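Local coordinates for protein glucoamylase (Thermoanaerobacterium thermosaccharolyticum, PDB 1LF6) that hydrolyses terminal 1,4-linked alpha-D-glucose units one after another from the non-reducing ends of glucan chains, releasing beta-D-glucose, at residues Ala33-Gln38 and Pro645-Ser650; Arg117-Lys122 and Lys138-Glu143; Tyr187-Ser192 and Ser255-Thr260; Leu339-Asp344 and Pro379-Ile384; Pro619-Met624 and Val660-Ser665. All coordinates share one frame; numbering follows the deposited sequence.

Interaction 1. Residues Ala33-Gln38 and Pro645-Ser650; sequences ASAQKQ and PTDSAS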
# COMPACT_ATOMS: atom_id res chain seq x y z
N ALA A 33 -10.04 8.60 4.31
CA ALA A 33 -9.58 9.47 3.23
C ALA A 33 -9.36 8.72 1.91
O ALA A 33 -9.27 7.49 1.88
CB ALA A 33 -8.29 10.18 3.64
N SER A 34 -9.27 9.48 0.83
CA SER A 34 -9.04 8.92 -0.49
C SER A 34 -7.79 8.04 -0.44
O SER A 34 -6.78 8.41 0.17
CB SER A 34 -8.84 10.03 -1.51
OG SER A 34 -8.43 9.51 -2.76
N ALA A 35 -7.86 6.88 -1.09
CA ALA A 35 -6.74 5.95 -1.12
C ALA A 35 -5.62 6.36 -2.07
O ALA A 35 -4.54 5.75 -2.07
CB ALA A 35 -7.24 4.55 -1.47
N GLN A 36 -5.87 7.37 -2.90
CA GLN A 36 -4.85 7.87 -3.82
C GLN A 36 -3.94 8.77 -2.98
O GLN A 36 -4.37 9.83 -2.50
CB GLN A 36 -5.50 8.66 -4.97
CG GLN A 36 -4.59 9.66 -5.68
CD GLN A 36 -3.40 9.03 -6.41
OE1 GLN A 36 -2.55 9.75 -6.93
NE2 GLN A 36 -3.34 7.69 -6.44
N LYS A 37 -2.70 8.34 -2.79
CA LYS A 37 -1.78 9.09 -1.96
C LYS A 37 -0.70 9.86 -2.70
O LYS A 37 -0.12 9.37 -3.66
CB LYS A 37 -1.11 8.14 -0.94
CG LYS A 37 -2.09 7.34 -0.10
CD LYS A 37 -3.04 8.24 0.67
CE LYS A 37 -3.94 7.43 1.58
NZ LYS A 37 -4.96 8.28 2.28
N GLN A 38 -0.44 11.07 -2.22
CA GLN A 38 0.59 11.94 -2.80
C GLN A 38 1.92 11.52 -2.21
O GLN A 38 2.98 11.80 -2.78
CB GLN A 38 0.32 13.40 -2.43
CG GLN A 38 -0.80 14.05 -3.21
CD GLN A 38 -1.11 15.44 -2.69
OE1 GLN A 38 -1.54 15.60 -1.55
NE2 GLN A 38 -0.88 16.45 -3.51
N PRO A 645 -4.70 7.44 -12.13
CA PRO A 645 -5.12 6.55 -11.04
C PRO A 645 -6.61 6.59 -10.73
O PRO A 645 -7.25 7.63 -10.84
CB PRO A 645 -4.30 7.05 -9.84
CG PRO A 645 -3.14 7.80 -10.46
CD PRO A 645 -3.78 8.48 -11.64
N THR A 646 -7.17 5.44 -10.35
CA THR A 646 -8.57 5.38 -9.96
C THR A 646 -8.48 5.58 -8.45
O THR A 646 -7.43 5.99 -7.96
CB THR A 646 -9.21 4.01 -10.28
OG1 THR A 646 -8.59 2.99 -9.48
CG2 THR A 646 -9.05 3.68 -11.76
N ASP A 647 -9.54 5.29 -7.71
CA ASP A 647 -9.44 5.45 -6.27
C ASP A 647 -9.02 4.14 -5.60
O ASP A 647 -9.27 3.91 -4.42
CB ASP A 647 -10.76 5.94 -5.66
CG ASP A 647 -10.54 6.71 -4.37
OD1 ASP A 647 -10.13 7.90 -4.46
OD2 ASP A 647 -10.74 6.14 -3.27
N SER A 648 -8.39 3.28 -6.39
CA SER A 648 -7.92 2.00 -5.91
C SER A 648 -6.76 2.21 -4.94
O SER A 648 -6.28 3.34 -4.78
CB SER A 648 -7.47 1.13 -7.08
OG SER A 648 -6.46 1.81 -7.82
N ALA A 649 -6.32 1.14 -4.31
CA ALA A 649 -5.22 1.21 -3.37
C ALA A 649 -3.97 1.84 -4.00
O ALA A 649 -3.70 1.65 -5.19
CB ALA A 649 -4.89 -0.19 -2.84
N SER A 650 -3.24 2.59 -3.19
CA SER A 650 -1.99 3.21 -3.60
C SER A 650 -1.31 3.74 -2.34
O SER A 650 -1.96 4.31 -1.46
CB SER A 650 -2.23 4.36 -4.58
OG SER A 650 -2.54 5.55 -3.87
O HOH W 1 -5.29 5.49 -6.33

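Interaction 2. Residues Arg117-Lys122 and Lys138-Glu143; sequences RYRITK and KFEALE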
# COMPACT_ATOMS: atom_id res chain seq x y z
N ARG A 117 -6.41 33.31 -3.92
CA ARG A 117 -6.42 34.26 -2.81
C ARG A 117 -5.34 33.94 -1.79
O ARG A 117 -4.77 34.84 -1.18
CB ARG A 117 -7.80 34.25 -2.14
CG ARG A 117 -8.93 34.64 -3.09
CD ARG A 117 -10.30 34.38 -2.49
NE ARG A 117 -10.44 33.00 -2.04
CZ ARG A 117 -11.60 32.39 -1.83
NH1 ARG A 117 -12.75 33.03 -2.04
NH2 ARG A 117 -11.62 31.13 -1.40
N TYR A 118 -5.05 32.65 -1.62
CA TYR A 118 -4.03 32.24 -0.67
C TYR A 118 -3.16 31.10 -1.18
O TYR A 118 -3.40 30.54 -2.25
CB TYR A 118 -4.68 31.81 0.65
CG TYR A 118 -5.54 30.58 0.52
CD1 TYR A 118 -6.89 30.67 0.17
CD2 TYR A 118 -5.00 29.30 0.68
CE1 TYR A 118 -7.68 29.53 0.00
CE2 TYR A 118 -5.77 28.15 0.51
CZ TYR A 118 -7.11 28.28 0.17
OH TYR A 118 -7.87 27.15 -0.02
N ARG A 119 -2.15 30.75 -0.38
CA ARG A 119 -1.23 29.67 -0.70
C ARG A 119 -0.68 29.13 0.61
O ARG A 119 -0.25 29.89 1.47
CB ARG A 119 -0.08 30.18 -1.57
CG ARG A 119 0.93 29.10 -1.95
CD ARG A 119 2.23 29.72 -2.40
NE ARG A 119 2.06 30.51 -3.62
CZ ARG A 119 2.86 31.51 -3.98
NH1 ARG A 119 2.63 32.16 -5.11
NH2 ARG A 119 3.89 31.85 -3.21
N ILE A 120 -0.72 27.81 0.76
CA ILE A 120 -0.20 27.19 1.97
C ILE A 120 0.91 26.22 1.59
O ILE A 120 0.73 25.37 0.72
CB ILE A 120 -1.31 26.42 2.73
CG1 ILE A 120 -2.43 27.38 3.14
CG2 ILE A 120 -0.73 25.75 3.97
CD1 ILE A 120 -3.57 26.73 3.91
N THR A 121 2.06 26.35 2.24
CA THR A 121 3.19 25.48 1.95
C THR A 121 3.49 24.64 3.18
O THR A 121 3.55 25.15 4.30
CB THR A 121 4.44 26.30 1.56
OG1 THR A 121 4.13 27.10 0.41
CG2 THR A 121 5.61 25.38 1.24
N LYS A 122 3.69 23.33 2.98
CA LYS A 122 3.95 22.44 4.10
C LYS A 122 5.23 21.61 3.96
O LYS A 122 5.67 21.30 2.86
CB LYS A 122 2.77 21.49 4.30
CG LYS A 122 1.40 22.16 4.37
CD LYS A 122 0.28 21.12 4.37
CE LYS A 122 -1.09 21.77 4.50
NZ LYS A 122 -2.19 20.76 4.46
N LYS A 138 3.28 27.52 6.35
CA LYS A 138 3.33 28.96 6.22
C LYS A 138 2.17 29.39 5.33
O LYS A 138 1.89 28.75 4.31
CB LYS A 138 4.66 29.41 5.60
CG LYS A 138 4.84 29.01 4.14
CD LYS A 138 6.08 29.68 3.53
CE LYS A 138 6.27 29.25 2.08
NZ LYS A 138 7.47 29.88 1.45
N PHE A 139 1.49 30.45 5.73
CA PHE A 139 0.36 30.96 4.98
C PHE A 139 0.75 32.21 4.22
O PHE A 139 1.44 33.08 4.76
CB PHE A 139 -0.81 31.25 5.92
CG PHE A 139 -2.02 31.82 5.24
CD1 PHE A 139 -2.16 33.20 5.09
CD2 PHE A 139 -3.01 30.99 4.74
CE1 PHE A 139 -3.27 33.74 4.44
CE2 PHE A 139 -4.12 31.51 4.09
CZ PHE A 139 -4.25 32.89 3.94
N GLU A 140 0.31 32.31 2.97
CA GLU A 140 0.62 33.48 2.15
C GLU A 140 -0.64 34.06 1.54
O GLU A 140 -1.44 33.35 0.93
CB GLU A 140 1.56 33.11 1.00
CG GLU A 140 2.90 32.55 1.39
CD GLU A 140 3.79 32.34 0.18
OE1 GLU A 140 4.31 33.35 -0.34
OE2 GLU A 140 3.96 31.19 -0.25
N ALA A 141 -0.82 35.37 1.70
CA ALA A 141 -1.98 36.04 1.13
C ALA A 141 -1.61 36.45 -0.29
O ALA A 141 -0.79 37.36 -0.48
CB ALA A 141 -2.33 37.27 1.96
N LEU A 142 -2.18 35.78 -1.28
CA LEU A 142 -1.89 36.09 -2.68
C LEU A 142 -2.54 37.41 -3.08
O LEU A 142 -1.92 38.24 -3.73
CB LEU A 142 -2.37 34.96 -3.59
CG LEU A 142 -1.62 33.63 -3.45
CD1 LEU A 142 -2.11 32.65 -4.51
CD2 LEU A 142 -0.12 33.85 -3.60
N GLU A 143 -3.80 37.59 -2.70
CA GLU A 143 -4.49 38.83 -3.02
C GLU A 143 -4.90 39.47 -1.70
O GLU A 143 -5.31 38.78 -0.76
CB GLU A 143 -5.72 38.57 -3.90
CG GLU A 143 -6.98 38.18 -3.15
CD GLU A 143 -8.18 38.06 -4.07
OE1 GLU A 143 -9.32 37.96 -3.56
OE2 GLU A 143 -7.99 38.06 -5.30
O HOH W 2 2.69 29.39 1.01

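Interaction 3. Residues Tyr187-Ser192 and Ser255-Thr260; sequences YTALSS and SEAAKT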
# COMPACT_ATOMS: atom_id res chain seq x y z
N TYR A 187 -3.24 7.39 22.88
CA TYR A 187 -3.45 8.82 23.08
C TYR A 187 -2.69 9.64 22.05
O TYR A 187 -1.58 9.28 21.64
CB TYR A 187 -2.97 9.25 24.47
CG TYR A 187 -3.73 8.65 25.64
CD1 TYR A 187 -4.61 9.42 26.39
CD2 TYR A 187 -3.55 7.32 26.00
CE1 TYR A 187 -5.28 8.89 27.49
CE2 TYR A 187 -4.22 6.77 27.09
CZ TYR A 187 -5.08 7.56 27.83
OH TYR A 187 -5.74 7.01 28.91
N THR A 188 -3.28 10.76 21.64
CA THR A 188 -2.64 11.67 20.70
C THR A 188 -2.65 13.07 21.30
O THR A 188 -3.58 13.45 22.03
CB THR A 188 -3.37 11.72 19.34
OG1 THR A 188 -4.63 12.38 19.49
CG2 THR A 188 -3.60 10.30 18.81
N ALA A 189 -1.61 13.83 21.00
CA ALA A 189 -1.48 15.19 21.50
C ALA A 189 -1.13 16.11 20.34
O ALA A 189 -0.11 15.92 19.68
CB ALA A 189 -0.39 15.25 22.57
N LEU A 190 -1.98 17.10 20.09
CA LEU A 190 -1.76 18.05 19.02
C LEU A 190 -1.24 19.35 19.64
O LEU A 190 -1.87 19.90 20.54
CB LEU A 190 -3.07 18.33 18.28
CG LEU A 190 -3.03 18.85 16.85
CD1 LEU A 190 -4.38 19.44 16.50
CD2 LEU A 190 -1.96 19.90 16.69
N SER A 191 -0.10 19.84 19.15
CA SER A 191 0.48 21.07 19.68
C SER A 191 0.97 22.02 18.59
O SER A 191 1.09 21.65 17.43
CB SER A 191 1.65 20.73 20.62
OG SER A 191 2.69 20.08 19.92
N SER A 192 1.24 23.26 19.00
CA SER A 192 1.72 24.29 18.09
C SER A 192 2.91 25.00 18.74
O SER A 192 2.89 25.28 19.93
CB SER A 192 0.61 25.30 17.82
OG SER A 192 1.04 26.31 16.92
N SER A 255 0.40 11.72 29.79
CA SER A 255 1.74 12.22 30.10
C SER A 255 2.74 11.86 29.01
O SER A 255 3.57 12.69 28.63
CB SER A 255 2.21 11.66 31.44
OG SER A 255 3.44 12.25 31.82
N GLU A 256 2.68 10.63 28.52
CA GLU A 256 3.61 10.19 27.48
C GLU A 256 3.42 11.02 26.22
O GLU A 256 4.38 11.58 25.69
CB GLU A 256 3.41 8.71 27.16
CG GLU A 256 4.65 8.07 26.54
CD GLU A 256 4.37 6.72 25.89
OE1 GLU A 256 3.50 5.98 26.39
OE2 GLU A 256 5.04 6.40 24.88
N ALA A 257 2.19 11.10 25.73
CA ALA A 257 1.91 11.87 24.52
C ALA A 257 2.38 13.32 24.64
O ALA A 257 3.08 13.82 23.77
CB ALA A 257 0.41 11.83 24.21
N ALA A 258 1.99 13.97 25.73
CA ALA A 258 2.36 15.37 25.97
C ALA A 258 3.87 15.54 26.06
O ALA A 258 4.44 16.42 25.42
CB ALA A 258 1.71 15.87 27.25
N LYS A 259 4.52 14.69 26.85
CA LYS A 259 5.96 14.74 27.01
C LYS A 259 6.68 14.59 25.66
O LYS A 259 7.66 15.28 25.39
CB LYS A 259 6.43 13.63 27.95
CG LYS A 259 7.93 13.61 28.18
CD LYS A 259 8.32 12.50 29.15
CE LYS A 259 9.81 12.55 29.46
NZ LYS A 259 10.19 13.85 30.08
N THR A 260 6.18 13.68 24.83
CA THR A 260 6.77 13.44 23.52
C THR A 260 6.64 14.68 22.63
O THR A 260 7.57 15.04 21.92
CB THR A 260 6.10 12.24 22.82
OG1 THR A 260 6.23 11.08 23.65
CG2 THR A 260 6.74 11.97 21.47

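Interaction 4. Residues Leu339-Asp344 and Pro379-Ile384; sequences LVWSRD and PQNTWI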
# COMPACT_ATOMS: atom_id res chain seq x y z
N LEU A 339 -2.84 -6.06 5.59
CA LEU A 339 -2.61 -7.44 5.96
C LEU A 339 -1.36 -7.92 5.24
O LEU A 339 -0.86 -7.24 4.34
CB LEU A 339 -3.81 -8.30 5.57
CG LEU A 339 -5.10 -7.97 6.32
CD1 LEU A 339 -6.28 -8.71 5.69
CD2 LEU A 339 -4.94 -8.35 7.78
N VAL A 340 -0.86 -9.08 5.64
CA VAL A 340 0.34 -9.64 5.03
C VAL A 340 -0.03 -10.83 4.16
O VAL A 340 -0.63 -11.80 4.63
CB VAL A 340 1.35 -10.13 6.12
CG1 VAL A 340 2.63 -10.65 5.45
CG2 VAL A 340 1.68 -9.00 7.08
N TRP A 341 0.31 -10.73 2.88
CA TRP A 341 0.06 -11.80 1.92
C TRP A 341 1.40 -12.38 1.52
O TRP A 341 2.32 -11.65 1.14
CB TRP A 341 -0.63 -11.28 0.66
CG TRP A 341 -2.12 -11.16 0.72
CD1 TRP A 341 -3.04 -12.09 0.33
CD2 TRP A 341 -2.87 -10.00 1.13
NE1 TRP A 341 -4.31 -11.58 0.45
CE2 TRP A 341 -4.24 -10.30 0.94
CE3 TRP A 341 -2.51 -8.74 1.63
CZ2 TRP A 341 -5.25 -9.38 1.23
CZ3 TRP A 341 -3.52 -7.82 1.92
CH2 TRP A 341 -4.88 -8.15 1.72
N SER A 342 1.51 -13.70 1.59
CA SER A 342 2.72 -14.39 1.22
C SER A 342 3.14 -14.00 -0.21
O SER A 342 4.33 -13.80 -0.48
CB SER A 342 2.47 -15.90 1.30
OG SER A 342 3.51 -16.63 0.69
N ARG A 343 2.15 -13.89 -1.10
CA ARG A 343 2.41 -13.54 -2.49
C ARG A 343 3.05 -12.15 -2.59
O ARG A 343 4.15 -12.01 -3.13
CB ARG A 343 1.10 -13.59 -3.30
CG ARG A 343 1.20 -13.08 -4.74
CD ARG A 343 -0.13 -13.21 -5.49
NE ARG A 343 -1.26 -12.84 -4.64
CZ ARG A 343 -2.08 -13.71 -4.05
NH1 ARG A 343 -1.89 -15.02 -4.22
NH2 ARG A 343 -3.06 -13.28 -3.28
N ASP A 344 2.37 -11.14 -2.07
CA ASP A 344 2.91 -9.79 -2.12
C ASP A 344 4.27 -9.69 -1.44
O ASP A 344 5.18 -9.06 -1.97
CB ASP A 344 1.92 -8.80 -1.48
CG ASP A 344 0.60 -8.72 -2.24
OD1 ASP A 344 0.15 -7.60 -2.57
OD2 ASP A 344 0.02 -9.79 -2.50
N PRO A 379 -1.72 -19.27 5.60
CA PRO A 379 -3.14 -18.92 5.43
C PRO A 379 -3.31 -17.85 4.34
O PRO A 379 -2.33 -17.17 3.99
CB PRO A 379 -3.55 -18.43 6.82
CG PRO A 379 -2.27 -17.89 7.39
CD PRO A 379 -1.22 -18.87 6.92
N GLN A 380 -4.52 -17.70 3.80
CA GLN A 380 -4.77 -16.72 2.74
C GLN A 380 -3.97 -15.45 3.01
O GLN A 380 -3.28 -14.96 2.13
CB GLN A 380 -6.27 -16.39 2.65
CG GLN A 380 -6.58 -15.38 1.54
CD GLN A 380 -8.07 -15.27 1.23
OE1 GLN A 380 -8.49 -14.44 0.45
NE2 GLN A 380 -8.87 -16.09 1.84
N ASN A 381 -4.09 -14.95 4.23
CA ASN A 381 -3.35 -13.77 4.66
C ASN A 381 -3.36 -13.74 6.19
O ASN A 381 -4.10 -14.49 6.83
CB ASN A 381 -3.96 -12.49 4.07
CG ASN A 381 -5.46 -12.36 4.33
OD1 ASN A 381 -6.18 -11.73 3.55
ND2 ASN A 381 -5.92 -12.94 5.42
N THR A 382 -2.52 -12.90 6.76
CA THR A 382 -2.44 -12.79 8.21
C THR A 382 -2.31 -11.35 8.65
O THR A 382 -1.94 -10.48 7.85
CB THR A 382 -1.19 -13.52 8.75
OG1 THR A 382 -0.03 -12.95 8.14
CG2 THR A 382 -1.24 -15.01 8.46
N TRP A 383 -2.61 -11.09 9.92
CA TRP A 383 -2.44 -9.75 10.47
C TRP A 383 -0.93 -9.65 10.61
O TRP A 383 -0.23 -10.66 10.55
CB TRP A 383 -3.07 -9.65 11.85
CG TRP A 383 -4.53 -9.90 11.88
CD1 TRP A 383 -5.15 -11.11 11.98
CD2 TRP A 383 -5.57 -8.92 11.81
NE1 TRP A 383 -6.52 -10.94 12.00
CE2 TRP A 383 -6.80 -9.61 11.89
CE3 TRP A 383 -5.58 -7.52 11.70
CZ2 TRP A 383 -8.03 -8.95 11.86
CZ3 TRP A 383 -6.80 -6.86 11.66
CH2 TRP A 383 -8.02 -7.58 11.75
N ILE A 384 -0.42 -8.44 10.80
CA ILE A 384 1.02 -8.29 10.95
C ILE A 384 1.56 -9.08 12.14
O ILE A 384 2.73 -9.44 12.17
CB ILE A 384 1.40 -6.80 11.08
CG1 ILE A 384 0.57 -6.13 12.18
CG2 ILE A 384 1.18 -6.10 9.75
CD1 ILE A 384 0.89 -4.65 12.36
O HOH W 3 0.98 -14.00 5.49
O HOH W 4 -0.37 -15.29 3.31

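Interaction 5. Residues Pro619-Met624 and Val660-Ser665; sequences PYVKAM and VILFAS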
# COMPACT_ATOMS: atom_id res chain seq x y z
N PRO A 619 9.89 0.40 -23.15
CA PRO A 619 8.56 1.02 -23.21
C PRO A 619 7.66 0.63 -22.03
O PRO A 619 6.78 1.39 -21.65
CB PRO A 619 8.02 0.55 -24.56
CG PRO A 619 8.79 -0.69 -24.85
CD PRO A 619 10.17 -0.37 -24.38
N TYR A 620 7.89 -0.55 -21.46
CA TYR A 620 7.11 -1.00 -20.31
C TYR A 620 7.63 -0.30 -19.07
O TYR A 620 6.88 0.01 -18.16
CB TYR A 620 7.19 -2.52 -20.17
CG TYR A 620 6.57 -3.23 -21.34
CD1 TYR A 620 5.19 -3.44 -21.39
CD2 TYR A 620 7.33 -3.58 -22.45
CE1 TYR A 620 4.59 -3.98 -22.53
CE2 TYR A 620 6.74 -4.12 -23.59
CZ TYR A 620 5.37 -4.32 -23.62
OH TYR A 620 4.78 -4.83 -24.76
N VAL A 621 8.94 -0.05 -19.03
CA VAL A 621 9.51 0.67 -17.90
C VAL A 621 8.94 2.09 -17.96
O VAL A 621 8.43 2.61 -16.96
CB VAL A 621 11.06 0.73 -17.98
CG1 VAL A 621 11.61 1.71 -16.96
CG2 VAL A 621 11.65 -0.66 -17.72
N LYS A 622 9.01 2.70 -19.14
CA LYS A 622 8.50 4.06 -19.33
C LYS A 622 7.00 4.18 -19.03
O LYS A 622 6.56 5.18 -18.48
CB LYS A 622 8.78 4.54 -20.76
CG LYS A 622 10.26 4.73 -21.06
CD LYS A 622 10.87 5.80 -20.16
CE LYS A 622 12.39 5.74 -20.16
NZ LYS A 622 12.93 5.79 -21.55
N ALA A 623 6.23 3.16 -19.40
CA ALA A 623 4.80 3.18 -19.14
C ALA A 623 4.52 3.19 -17.64
O ALA A 623 3.69 3.95 -17.15
CB ALA A 623 4.14 1.98 -19.78
N MET A 624 5.22 2.33 -16.89
CA MET A 624 5.02 2.29 -15.45
C MET A 624 5.38 3.63 -14.82
O MET A 624 4.72 4.08 -13.88
CB MET A 624 5.85 1.17 -14.82
CG MET A 624 5.29 -0.23 -15.07
SD MET A 624 5.94 -1.46 -13.93
CE MET A 624 4.93 -1.19 -12.50
N VAL A 660 10.63 -2.00 -9.73
CA VAL A 660 12.04 -2.14 -9.38
C VAL A 660 12.67 -3.31 -10.13
O VAL A 660 13.72 -3.15 -10.75
CB VAL A 660 12.19 -2.36 -7.85
CG1 VAL A 660 13.64 -2.72 -7.51
CG2 VAL A 660 11.80 -1.10 -7.12
N ILE A 661 12.03 -4.47 -10.07
CA ILE A 661 12.55 -5.66 -10.74
C ILE A 661 12.61 -5.50 -12.26
O ILE A 661 13.56 -5.96 -12.90
CB ILE A 661 11.70 -6.90 -10.36
CG1 ILE A 661 11.91 -7.22 -8.88
CG2 ILE A 661 12.08 -8.10 -11.21
CD1 ILE A 661 10.89 -8.18 -8.29
N LEU A 662 11.62 -4.82 -12.83
CA LEU A 662 11.58 -4.60 -14.28
C LEU A 662 12.68 -3.63 -14.69
O LEU A 662 13.41 -3.86 -15.65
CB LEU A 662 10.22 -4.03 -14.69
CG LEU A 662 10.12 -3.57 -16.15
CD1 LEU A 662 10.39 -4.75 -17.06
CD2 LEU A 662 8.74 -2.97 -16.41
N PHE A 663 12.77 -2.53 -13.96
CA PHE A 663 13.77 -1.50 -14.19
C PHE A 663 15.17 -2.12 -14.22
O PHE A 663 15.94 -1.90 -15.16
CB PHE A 663 13.69 -0.45 -13.08
CG PHE A 663 14.78 0.59 -13.12
CD1 PHE A 663 14.78 1.56 -14.11
CD2 PHE A 663 15.81 0.57 -12.19
CE1 PHE A 663 15.80 2.52 -14.17
CE2 PHE A 663 16.84 1.51 -12.24
CZ PHE A 663 16.83 2.49 -13.23
N ALA A 664 15.48 -2.91 -13.20
CA ALA A 664 16.77 -3.57 -13.08
C ALA A 664 16.95 -4.66 -14.14
O ALA A 664 18.03 -4.81 -14.72
CB ALA A 664 16.91 -4.18 -11.68
N SER A 665 15.89 -5.43 -14.38
CA SER A 665 15.95 -6.51 -15.37
C SER A 665 16.19 -5.96 -16.77
O SER A 665 16.92 -6.55 -17.56
CB SER A 665 14.66 -7.34 -15.35
OG SER A 665 14.50 -8.02 -14.12

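Interaction 1. Residues Ala33-Gln38 and Pro645-Ser650
The Q36 side chain overlaps the P645 ring, its amide nitrogen NE2 lying 3.6 Å from P645 CB. The same NE2 donates to water 1, which hands its own protons to T646 O and S648 O, while the far oxygen OE1 is held by N629; a long amide suits this double task. Next to it in the chain, the small A35 methyl fits against the opposing backbone, CB being 3.6 Å from D647 O. S650 OG donates to A35 O over 2.7 Å, in the carbonyl plane and on a lone pair, so a compact hydroxyl closes one end of the contact. At the other end S34 OG, swung opposite its own backbone N (chi1 172°), gives its proton to D647 OD1 at 2.9 Å, met on the syn side and 22° out of the carboxylate plane. Replacing D647 by alanine would probably leave the S34 hydroxyl without its acceptor and open a gap beside W325, which the carboxylate-bearing chain touches. K37 turns back along its own segment, NZ reaching S34 O and E61. The arrangement is a loop-to-loop interface between the N-terminal beta-sandwich domain and the family 15 catalytic domain, set beside a probable substrate-binding tryptophan.

Interaction 2. Residues Arg117-Lys122 and Lys138-Glu143
R119 runs out with CG opposite its backbone N (chi1 -180°) and then bends at chi3 (-64°), which brings its guanidinium across the end of E140 on the neighbouring strand. The two strands form a beta hairpin in the antiparallel sheet of the N-terminal sandwich. R119 and E140 are a hydrogen-bonded pair, E140 N meeting R119 O at 2.9 Å, and T121 with K138 is the next such pair. On the R119 face, NH2 forms a salt bridge with E140 OE2 over 3.0 Å, approaching from above the carboxylate plane, while L142 CD2 lies over one face of the guanidinium: charge suits this partly exposed side. On the opposite face Y118, I120 and F139 are buried and pack through carbon. There F139 crosses Y118 at about a right angle, its CZ 3.5 Å from Y118 CB, and CD2 reaches I120 CG1; V79 and L151 of the facing sheet cover them. Where the strands part, R117 O accepts from both L142 N (2.8 Å) and E143 N (3.3 Å), which come from the same face of its carbonyl plane.

Interaction 3. Residues Tyr187-Ser192 and Ser255-Thr260
Apolar contact between A189 and A257 carries this meeting of strand and helix: their CB atoms stand 3.9 Å apart, methyl against methyl. The A257 methyl also touches Y187, approaching its CB at 4.3 Å and its backbone O at 4.1 Å. Y187 itself contributes little more than that CB, because CG lies opposite the carbonyl carbon (chi1 -64°) and the ring leads away from the helix segment. A189 further rests against the helix backbone, its CB 4.2 Å from A258 N.

The axes of the two segments approach to 7.3 Å, running at 32° to each other, and alanine's small methyl on both sides suits so close an approach. This is a helix lying on one face of an antiparallel sheet, here in the N-terminal beta-sandwich domain. Further along, S191 meets A261 and L265 of the same helix.

The polar groups of strand and helix find their partners in the sheets and in the helix itself, not across the contact. Backbone bonds pair A189 with S249 of strand 243-251 and T188 with A181 of strand 176-183, so the strand's backbone is already bonded to its two neighbours in the sheet. T188 points away from the helix and binds Y155 through its hydroxyl. In the helix, E256 O accepts twice, from T260 N and, at 2.8 Å, from T260 OG1, which comes from above the carbonyl plane; threonine can thus return its hydroxyl to the helix's own backbone.

Interaction 4. Residues Leu339-Asp344 and Pro379-Ile384
W341 leaves its backbone with CG anti to the carbonyl carbon (chi1 -85°), which sets the indole alongside N381. CG itself is 4.0 Å from N381 CB. On the pyrrole side CD1 lies 3.4 Å from Q380 O, and over the centre of this five-membered ring sits N381 CB, 3.7 Å from the centroid and only 8° off the normal, a CH-pi contact. Beyond, NE1 donates to E438 OE2, and the six-membered ring passes beside the N381 amide, whose plane stands 80° to the indole. A broad aromatic with one N-H suits a place needing both a flat wall and a donor. An alanine in place of W341 is likely to deprive E438 of that N-H and leave N381 CB without the ring face it rests on. The backbones are joined at a single antiparallel bridge, V340 N to T382 O at 2.8 Å and nearly straight, with T382 N returning to V340 O; water 3 links V340 O with T382 OG1. L339 CD2 lies over one face of W383. W341, on the loop leading into helix 342-355, probably forms part of the active-site wall of the family 15 (alpha/alpha) barrel, beside the probable proton donor E438.

Interaction 5. Residues Pro619-Met624 and Val660-Ser665
Just before L662, which packs against V621 of the partner helix, I661 O is gripped twice from one turn ahead: S665 OG donates over 2.6 Å and S665 N over 2.8 Å, from opposite faces of its carbonyl plane. The hydroxyl also accepts from L672 N, so serine serves here as a small polar group that can be buried with its needs met. The side chains that meet across the contact do so through carbon and sulfur. L662, its CG swung opposite the backbone N (chi1 172°), leans into the other helix, where V621 CG2 meets L662 CG at 3.6 Å. Its CD2 branch does the rest: L662 CD2 lies 4.1 Å from Y620 CB and 4.0 Å from M624 SD, and also touches Y620 O. The branched leucine thus reaches three residues, and the flexible methionine bends at chi3 beside it. V621 CG1 approaches the edge of the F663 ring, near its plane, 4.3 Å from CD1. The segments 619-624 and 660-665, from two helices of the catalytic barrel domain, run roughly antiparallel at 145° with axes 9.7 Å apart. With no polar bond between the two segments, their attachment probably rests on shape fit and the exclusion of water from apolar surface.

In the fold
Interaction 1 ties the two domains together: interactions 2 and 3 belong to the N-terminal sandwich, interactions 4 and 5 to the catalytic barrel. Interactions 2 and 3 reach the same sheet with centres about 28 Å apart. Two contacts touch probable active-site residues: the side chain of D647 in interaction 1 lies about 3 Å from that of W325, and the side chain of W341 in interaction 4 about 3 Å from that of E438, although the contact centres are about 21 Å apart. Helix 653-668 connects several of them, following 645-650 in the chain, carrying 660-665, and meeting R343 and D344 through W654. Interaction 5 lies about 26 Å from interaction 4, centre to centre, away from the active site.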